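Local atomic coordinates of p1 (Rice yellow mottle virus, PDB entry 6TY0), a protein that suppresses RNA silencing in the host and takes part in viral spread, this chain being its N-terminal, zinc-binding part. Residues 26-31 / 73-78; 46-51 / 82-87. One frame throughout, in Å; residues are numbered along the deposited sequence.

Contact 1 (26-31 / 73-78); sequences ALTWVW and TSEQVK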
loop_
_atom_site.group_PDB
_atom_site.type_symbol
_atom_site.label_atom_id
_atom_site.label_comp_id
_atom_site.label_asym_id
_atom_site.label_seq_id
_atom_site.Cartn_x
_atom_site.Cartn_y
_atom_site.Cartn_z
ATOM N N ALA A 26 6.846 6.953 17.845
ATOM C CA ALA A 26 7.041 6.907 16.390
ATOM C C ALA A 26 5.702 7.119 15.706
ATOM O O ALA A 26 4.689 6.593 16.133
ATOM C CB ALA A 26 7.628 5.574 15.972
ATOM N N LEU A 27 5.685 7.932 14.673
ATOM C CA LEU A 27 4.471 8.145 13.888
ATOM C C LEU A 27 4.794 7.566 12.531
ATOM O O LEU A 27 5.735 8.015 11.897
ATOM C CB LEU A 27 4.097 9.618 13.776
ATOM C CG LEU A 27 2.763 9.915 13.076
ATOM C CD1 LEU A 27 1.579 9.302 13.810
ATOM C CD2 LEU A 27 2.526 11.411 12.961
ATOM N N THR A 28 4.067 6.535 12.093
ATOM C CA THR A 28 4.379 5.943 10.805
ATOM C C THR A 28 3.113 5.927 9.976
ATOM O O THR A 28 2.035 6.287 10.455
ATOM C CB THR A 28 5.009 4.548 10.947
ATOM O OG1 THR A 28 5.445 4.098 9.663
ATOM C CG2 THR A 28 4.046 3.536 11.509
ATOM N N TRP A 29 3.209 5.528 8.727
ATOM C CA TRP A 29 1.962 5.387 7.989
ATOM C C TRP A 29 2.020 4.337 6.897
ATOM O O TRP A 29 3.096 3.944 6.416
ATOM C CB TRP A 29 1.483 6.741 7.439
ATOM C CG TRP A 29 2.423 7.298 6.488
ATOM C CD1 TRP A 29 2.431 7.088 5.156
ATOM C CD2 TRP A 29 3.540 8.135 6.780
ATOM N NE1 TRP A 29 3.493 7.737 4.572
ATOM C CE2 TRP A 29 4.193 8.397 5.550
ATOM C CE3 TRP A 29 4.069 8.683 7.961
ATOM C CZ2 TRP A 29 5.349 9.203 5.459
ATOM C CZ3 TRP A 29 5.235 9.481 7.869
ATOM C CH2 TRP A 29 5.857 9.719 6.627
ATOM N N VAL A 30 0.828 3.875 6.547
ATOM C CA VAL A 30 0.660 2.990 5.387
ATOM C C VAL A 30 -0.448 3.577 4.560
ATOM O O VAL A 30 -1.095 4.563 4.971
ATOM C CB VAL A 30 0.338 1.514 5.786
ATOM C CG1 VAL A 30 1.437 0.941 6.636
ATOM C CG2 VAL A 30 -0.967 1.378 6.532
ATOM N N TRP A 31 -0.664 2.960 3.401
ATOM C CA TRP A 31 -1.689 3.376 2.454
ATOM C C TRP A 31 -2.648 2.245 2.109
ATOM O O TRP A 31 -2.280 1.056 2.088
ATOM C CB TRP A 31 -1.018 3.810 1.158
ATOM C CG TRP A 31 0.040 4.867 1.383
ATOM C CD1 TRP A 31 1.378 4.666 1.675
ATOM C CD2 TRP A 31 -0.147 6.287 1.335
ATOM N NE1 TRP A 31 2.021 5.867 1.815
ATOM C CE2 TRP A 31 1.120 6.883 1.616
ATOM C CE3 TRP A 31 -1.264 7.119 1.086
ATOM C CZ2 TRP A 31 1.304 8.260 1.661
ATOM C CZ3 TRP A 31 -1.084 8.523 1.129
ATOM C CH2 TRP A 31 0.205 9.073 1.424
ATOM N N THR A 73 -0.343 -4.818 4.246
ATOM C CA THR A 73 0.868 -4.003 4.107
ATOM C C THR A 73 1.644 -4.002 5.393
ATOM O O THR A 73 1.144 -4.337 6.492
ATOM C CB THR A 73 0.668 -2.488 3.969
ATOM O OG1 THR A 73 -0.649 -2.071 4.359
ATOM C CG2 THR A 73 1.078 -2.061 2.694
ATOM N N SER A 74 2.854 -3.509 5.269
ATOM C CA SER A 74 3.696 -3.374 6.411
ATOM C C SER A 74 4.739 -2.240 6.160
ATOM O O SER A 74 4.933 -1.741 5.021
ATOM C CB SER A 74 4.341 -4.702 6.646
ATOM O OG SER A 74 5.170 -4.942 5.528
ATOM N N GLU A 75 5.293 -1.767 7.273
ATOM C CA GLU A 75 6.294 -0.722 7.288
ATOM C C GLU A 75 7.300 -0.956 8.448
ATOM O O GLU A 75 6.946 -1.443 9.543
ATOM C CB GLU A 75 5.597 0.649 7.384
ATOM C CG GLU A 75 6.518 1.890 7.438
ATOM C CD GLU A 75 7.376 2.076 6.185
ATOM O OE1 GLU A 75 8.243 1.241 5.876
ATOM O OE2 GLU A 75 7.147 3.064 5.487
ATOM N N GLN A 76 8.549 -0.611 8.198
ATOM C CA GLN A 76 9.618 -0.644 9.249
ATOM C C GLN A 76 9.559 0.555 10.154
ATOM O O GLN A 76 9.266 1.627 9.690
ATOM C CB GLN A 76 11.000 -0.669 8.626
ATOM C CG GLN A 76 11.093 -1.626 7.469
ATOM C CD GLN A 76 12.521 -1.889 7.085
ATOM O OE1 GLN A 76 12.962 -1.520 5.987
ATOM N NE2 GLN A 76 13.258 -2.538 7.988
ATOM N N VAL A 77 9.815 0.345 11.441
ATOM C CA VAL A 77 9.731 1.370 12.485
ATOM C C VAL A 77 10.960 1.224 13.368
ATOM O O VAL A 77 11.125 0.225 14.074
ATOM C CB VAL A 77 8.543 1.217 13.419
ATOM C CG1 VAL A 77 8.505 2.406 14.382
ATOM C CG2 VAL A 77 7.237 1.152 12.666
ATOM N N LYS A 78 11.813 2.237 13.315
ATOM C CA LYS A 78 13.056 2.253 14.065
ATOM C C LYS A 78 12.795 2.317 15.536
ATOM O O LYS A 78 11.967 3.088 15.987
ATOM C CB LYS A 78 13.863 3.486 13.666
ATOM C CG LYS A 78 14.454 3.369 12.295
ATOM C CD LYS A 78 15.298 4.582 11.988
ATOM C CE LYS A 78 16.043 4.341 10.693
ATOM N NZ LYS A 78 16.687 5.594 10.229
HETATM O O HOH W 1 8.183 4.184 9.955
HETATM O O HOH W 2 5.404 5.095 5.668
#
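T28 and E75 touch where strands 26-32 and 70-77, each outermost in its sheet within this chain, face each other, running antiparallel at 158° with no direct hydrogen bond. Followed outward, E75 CB lies 4.1 Å from T28 OG1 and 4.2 Å from V30 CG1. CG stands opposite the backbone N (chi1 179°), which brings it to 3.3 Å from T28 OG1 and near W29 O. There the chain bends: OE1 turns back through its anti lone pair to the N-H of Q76, while OE2 takes a hydrogen bond from a water that also donates to W29 O and sits above one face of the W29 ring, near its rim. M1 N of the second subunit also bonds OE2. A second water bridges T28 OG1 to Q76 O, 2.8 Å from each.

A26 CB meets V77 CG1 at 3.7 Å, an apolar contact that T28 CG2 extends to V77 CG2. V30 lies beside the T73 hydroxyl, the side chains running oppositely; OG1, 4.0 Å from V30 CB, is buried with no polar partner in the model. Chemically, methyls and two waters join the sheets, and E75, probably ionised beside an N-terminal amine, ties this seam to the dimer.

Contact 2 (46-51 / 82-87); sequences LRADFN and NIPPVH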
loop_
_atom_site.group_PDB
_atom_site.type_symbol
_atom_site.label_atom_id
_atom_site.label_comp_id
_atom_site.label_asym_id
_atom_site.label_seq_id
_atom_site.Cartn_x
_atom_site.Cartn_y
_atom_site.Cartn_z
ATOM N N LEU A 46 -0.866 2.514 19.224
ATOM C CA LEU A 46 -0.344 1.237 19.706
ATOM C C LEU A 46 0.763 1.439 20.731
ATOM O O LEU A 46 1.419 2.499 20.755
ATOM C CB LEU A 46 0.281 0.452 18.576
ATOM C CG LEU A 46 -0.530 0.198 17.287
ATOM C CD1 LEU A 46 0.394 -0.414 16.276
ATOM C CD2 LEU A 46 -1.754 -0.701 17.526
ATOM N N ARG A 47 0.998 0.396 21.535
ATOM C CA ARG A 47 2.066 0.368 22.508
ATOM C C ARG A 47 2.966 -0.744 22.104
ATOM O O ARG A 47 2.507 -1.864 21.867
ATOM C CB ARG A 47 1.532 0.069 23.915
ATOM C CG ARG A 47 0.739 1.188 24.521
ATOM C CD ARG A 47 1.650 2.156 25.243
ATOM N NE ARG A 47 0.909 3.355 25.594
ATOM C CZ ARG A 47 1.451 4.492 26.021
ATOM N NH1 ARG A 47 2.768 4.614 26.179
ATOM N NH2 ARG A 47 0.662 5.519 26.296
ATOM N N ALA A 48 4.254 -0.452 22.020
ATOM C CA ALA A 48 5.242 -1.456 21.719
ATOM C C ALA A 48 6.493 -1.221 22.545
ATOM O O ALA A 48 6.626 -0.189 23.221
ATOM C CB ALA A 48 5.591 -1.405 20.242
ATOM N N ASP A 49 7.438 -2.146 22.422
ATOM C CA ASP A 49 8.650 -2.125 23.242
ATOM C C ASP A 49 9.755 -1.289 22.625
ATOM O O ASP A 49 10.333 -1.688 21.614
ATOM C CB ASP A 49 9.209 -3.533 23.419
ATOM C CG ASP A 49 8.363 -4.388 24.365
ATOM O OD1 ASP A 49 7.769 -3.864 25.348
ATOM O OD2 ASP A 49 8.298 -5.597 24.075
ATOM N N PHE A 50 10.076 -0.172 23.273
ATOM C CA PHE A 50 11.196 0.635 22.831
ATOM C C PHE A 50 12.465 -0.195 22.949
ATOM O O PHE A 50 12.674 -0.898 23.915
ATOM C CB PHE A 50 11.312 1.929 23.618
ATOM C CG PHE A 50 12.557 2.705 23.281
ATOM C CD1 PHE A 50 12.609 3.495 22.133
ATOM C CD2 PHE A 50 13.687 2.637 24.095
ATOM C CE1 PHE A 50 13.749 4.180 21.782
ATOM C CE2 PHE A 50 14.833 3.346 23.752
ATOM C CZ PHE A 50 14.861 4.118 22.598
ATOM N N ASN A 51 13.302 -0.137 21.945
ATOM C CA ASN A 51 14.568 -0.794 22.005
ATOM C C ASN A 51 15.565 -0.042 21.148
ATOM O O ASN A 51 15.319 0.139 19.959
ATOM C CB ASN A 51 14.440 -2.202 21.480
ATOM C CG ASN A 51 15.734 -2.968 21.609
ATOM O OD1 ASN A 51 16.791 -2.528 21.167
ATOM N ND2 ASN A 51 15.656 -4.121 22.219
ATOM N N ASN A 82 8.287 -5.848 18.732
ATOM C CA ASN A 82 7.038 -6.508 19.208
ATOM C C ASN A 82 5.821 -5.635 19.014
ATOM O O ASN A 82 4.997 -5.473 19.919
ATOM C CB ASN A 82 7.103 -6.868 20.682
ATOM C CG ASN A 82 8.297 -7.726 21.006
ATOM O OD1 ASN A 82 8.656 -8.627 20.238
ATOM N ND2 ASN A 82 8.961 -7.422 22.131
ATOM N N ILE A 83 5.718 -5.039 17.831
ATOM C CA ILE A 83 4.646 -4.109 17.588
ATOM C C ILE A 83 3.352 -4.942 17.370
ATOM O O ILE A 83 3.330 -5.828 16.530
ATOM C CB ILE A 83 4.960 -3.227 16.364
ATOM C CG1 ILE A 83 6.314 -2.475 16.567
ATOM C CG2 ILE A 83 3.833 -2.215 16.165
ATOM C CD1 ILE A 83 6.815 -1.724 15.331
ATOM N N PRO A 84 2.288 -4.658 18.116
ATOM C CA PRO A 84 1.095 -5.487 17.900
ATOM C C PRO A 84 0.616 -5.420 16.412
ATOM O O PRO A 84 0.590 -4.341 15.822
ATOM C CB PRO A 84 0.043 -4.890 18.837
ATOM C CG PRO A 84 0.810 -4.053 19.838
ATOM C CD PRO A 84 2.062 -3.604 19.128
ATOM N N PRO A 85 0.282 -6.577 15.818
ATOM C CA PRO A 85 -0.356 -6.644 14.490
ATOM C C PRO A 85 -1.647 -5.855 14.495
ATOM O O PRO A 85 -2.359 -5.872 15.468
ATOM C CB PRO A 85 -0.685 -8.132 14.326
ATOM C CG PRO A 85 0.077 -8.848 15.397
ATOM C CD PRO A 85 0.241 -7.879 16.520
ATOM N N VAL A 86 -1.926 -5.087 13.450
ATOM C CA VAL A 86 -3.181 -4.332 13.353
ATOM C C VAL A 86 -4.071 -5.066 12.369
ATOM O O VAL A 86 -3.629 -5.428 11.276
ATOM C CB VAL A 86 -2.951 -2.910 12.829
ATOM C CG1 VAL A 86 -4.282 -2.133 12.741
ATOM C CG2 VAL A 86 -1.928 -2.202 13.713
ATOM N N HIS A 87 -5.311 -5.281 12.757
ATOM C CA HIS A 87 -6.281 -6.054 11.974
ATOM C C HIS A 87 -7.527 -5.253 11.815
ATOM O O HIS A 87 -8.112 -4.848 12.789
ATOM C CB HIS A 87 -6.669 -7.330 12.713
ATOM C CG HIS A 87 -5.580 -8.331 12.727
ATOM N ND1 HIS A 87 -5.065 -8.859 11.569
ATOM C CD2 HIS A 87 -4.882 -8.882 13.741
ATOM C CE1 HIS A 87 -4.090 -9.698 11.868
ATOM N NE2 HIS A 87 -3.972 -9.742 13.180
#
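L46 pushes its CD1 methyl into the notch between I83 and V86, 3.9 Å from CG2 of each. The intervening prolines carry the 82-87 chain from one of these residues to the other, while the carbonyl O of P84 lies 4.0 Å from the same methyl. L46 meets I83 at about a right angle and V86 more obliquely, its CD2 also approaching V86 CG2. Two residues on, A48 offers a much smaller bump: its CB rests against CG1 and CA of I83, with P84 CD slightly farther off. I83 thus receives L46 at its CG2 branch and A48 at its CG1 branch. The edge of the P84 ring rests against R47 O, CD at 3.3 Å and CG close behind.

At the other end the shape gives way to polarity. N82 ND2 donates to D49 OD2 at 2.7 Å, nearly straight at 165°. The acceptor lies in the amide plane and uses its anti lone pair, although carboxylate and amide planes stand 86° apart. The other oxygen, OD1, bonds T11 OG1. Strand 80-81 pairs with 45-51 through D49 and T81, and 82-87 is the link by which the chain leaves that sheet and enters the other, with V6 and I8 on one side and V58 and V60 on the other. The chemistry implies a partly buried apolar patch with the D49-N82 hydrogen bond at its solvent-side end; the two anchors of the D49 carboxylate probably limit its rotation.

How the contacts relate
Contacts 1 and 2 lie 11 Å apart, centre to centre, and both join the same two mixed sheets. In each, a strand of the 2-10 sheet (26-32 or 45-51) faces an outermost strand of the 54-64 sheet (70-77 or 86-90) or the loop leading into it. They meet directly where V77 CB lies 3.9 Å from I83 CD1, and V58 touches both of these side chains, consistent with a shared apolar core at this point. Along the chain their segments alternate (26-31, 46-51, 73-78, 82-87). Neither belongs to the Cys4 zinc site of C64, C67, C92 and C95. The T73 side chain in contact 1 lies about 10 Å from a bound zinc ion.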